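Gamma-glutamyltranspeptidase (Klebsiella pneumoniae subsp. pneumoniae, PDB 5HFT) catalyses the conversion of oxamate to oxalate in the uric acid degradation pathway and belongs to the gamma-glutamyltransferase family. Local coordinates at residues G80-G84 with M158-G162. Numbering follows the deposited sequence.
Sequences GSMGG and MGHAG
In the antiparallel sheet of this Ntn-hydrolase fold, residues 80-82 pair with residues 160-162, their N-to-C directions 157° apart. Gly-80 and Gly-162 form a hydrogen-bonded pair: Gly-162 N gives to Gly-80 O at 2.9 Å, and Gly-80 N returns a more bent bond to Gly-162 O. Met-82 N binds His-160 O, while the answering bond from His-160 N to Met-82 O is weak. Between these pairs Ser-81 and Ala-161 form a non-hydrogen-bonded pair, their CB atoms 4.4 Å apart on one side of the sheet; Ala-161 N turns instead to Asp-177 OD2. On the other side Met-82 CG lies 3.4 Å from His-160 CB, and the two side chains cross at about a right angle. With CG set beside its own backbone N (chi1 -59°), His-160 brings ND1 to Gly-159 O in a weak bond. Gly-83 and Gly-84, inferred to bind substrate, run past Gly-159, and the Met-82 side chain comes within about 5 Å of that of Thr-1, the inferred nucleophile. The arrangement is consistent with the Gly-Gly pair that forms the oxyanion hole in gamma-glutamyltranspeptidases.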
ATOM      1  N   GLY C  80      -6.270  -6.786  -1.533  1.00 42.79           N
ATOM      2  CA  GLY C  80      -6.094  -5.459  -0.984  1.00 40.66           C
ATOM      3  C   GLY C  80      -7.037  -4.461  -1.613  1.00 41.71           C
ATOM      4  O   GLY C  80      -7.323  -4.541  -2.809  1.00 44.32           O
ATOM      5  N   SER C  81      -7.506  -3.505  -0.821  1.00 47.37           N
ATOM      6  CA  SER C  81      -8.460  -2.493  -1.247  1.00 48.11           C
ATOM      7  C   SER C  81      -7.795  -1.123  -1.113  1.00 54.27           C
ATOM      8  O   SER C  81      -7.143  -0.856  -0.099  1.00 57.05           O
ATOM      9  CB  SER C  81      -9.734  -2.611  -0.393  1.00 46.54           C
ATOM     10  OG  SER C  81     -10.780  -1.759  -0.820  1.00 54.53           O
ATOM     11  N   MET C  82      -7.925  -0.264  -2.137  1.00 48.10           N
ATOM     12  CA  MET C  82      -7.373   1.093  -2.089  1.00 51.54           C
ATOM     13  C   MET C  82      -8.482   2.121  -2.315  1.00 55.50           C
ATOM     14  O   MET C  82      -9.149   2.104  -3.358  1.00 51.69           O
ATOM     15  CB  MET C  82      -6.220   1.279  -3.097  1.00 45.09           C
ATOM     16  CG  MET C  82      -6.549   1.112  -4.589  1.00 50.99           C
ATOM     17  SD  MET C  82      -5.140   0.905  -5.744  1.00 52.92           S
ATOM     18  CE  MET C  82      -4.987  -0.863  -5.787  1.00 40.98           C
ATOM     19  N   GLY C  83      -8.648   3.042  -1.340  1.00 52.03           N
ATOM     20  CA  GLY C  83      -9.756   3.981  -1.330  1.00 46.59           C
ATOM     21  C   GLY C  83     -10.975   3.435  -0.598  1.00 48.95           C
ATOM     22  O   GLY C  83     -10.986   2.321  -0.071  1.00 56.04           O
ATOM     23  N   GLY C  84     -12.029   4.250  -0.565  1.00 46.42           N
ATOM     24  CA  GLY C  84     -13.263   3.898   0.120  1.00 47.93           C
ATOM     25  C   GLY C  84     -13.452   4.586   1.463  1.00 49.59           C
ATOM     26  O   GLY C  84     -14.582   4.803   1.919  1.00 50.74           O
ATOM     27  N   MET C 158     -16.712   2.743  -3.066  1.00 52.42           N
ATOM     28  CA  MET C 158     -16.636   1.335  -2.692  1.00 49.12           C
ATOM     29  C   MET C 158     -15.228   0.765  -2.816  1.00 48.22           C
ATOM     30  O   MET C 158     -15.018  -0.387  -2.425  1.00 48.60           O
ATOM     31  CB  MET C 158     -17.609   0.473  -3.507  1.00 47.74           C
ATOM     32  CG  MET C 158     -19.101   0.586  -3.151  1.00 48.89           C
ATOM     33  SD  MET C 158     -19.811   2.214  -2.882  1.00 56.39           S
ATOM     34  CE  MET C 158     -21.515   1.793  -2.533  1.00 49.67           C
ATOM     35  N   GLY C 159     -14.282   1.508  -3.389  1.00 46.59           N
ATOM     36  CA  GLY C 159     -12.881   1.128  -3.362  1.00 45.34           C
ATOM     37  C   GLY C 159     -12.369   0.527  -4.661  1.00 49.43           C
ATOM     38  O   GLY C 159     -13.073   0.398  -5.668  1.00 47.09           O
ATOM     39  N   HIS C 160     -11.085   0.176  -4.613  1.00 47.80           N
ATOM     40  CA  HIS C 160     -10.406  -0.570  -5.664  1.00 45.41           C
ATOM     41  C   HIS C 160      -9.724  -1.745  -5.001  1.00 47.21           C
ATOM     42  O   HIS C 160      -8.859  -1.548  -4.141  1.00 46.49           O
ATOM     43  CB  HIS C 160      -9.343   0.264  -6.380  1.00 51.15           C
ATOM     44  CG  HIS C 160      -9.852   1.512  -7.022  1.00 52.77           C
ATOM     45  ND1 HIS C 160     -11.187   1.731  -7.289  1.00 51.13           N
ATOM     46  CD2 HIS C 160      -9.192   2.605  -7.476  1.00 56.62           C
ATOM     47  CE1 HIS C 160     -11.328   2.909  -7.873  1.00 54.73           C
ATOM     48  NE2 HIS C 160     -10.132   3.458  -7.999  1.00 58.56           N
ATOM     49  N   ALA C 161     -10.106  -2.956  -5.389  1.00 45.84           N
ATOM     50  CA  ALA C 161      -9.569  -4.153  -4.774  1.00 40.27           C
ATOM     51  C   ALA C 161      -8.897  -5.010  -5.838  1.00 43.85           C
ATOM     52  O   ALA C 161      -9.327  -5.046  -6.991  1.00 42.20           O
ATOM     53  CB  ALA C 161     -10.664  -4.931  -4.040  1.00 37.81           C
ATOM     54  N   GLY C 162      -7.812  -5.678  -5.445  1.00 48.32           N
ATOM     55  CA  GLY C 162      -7.123  -6.608  -6.312  1.00 38.91           C
ATOM     56  C   GLY C 162      -6.913  -7.909  -5.558  1.00 41.02           C
ATOM     57  O   GLY C 162      -7.100  -7.972  -4.340  1.00 39.88           O
TER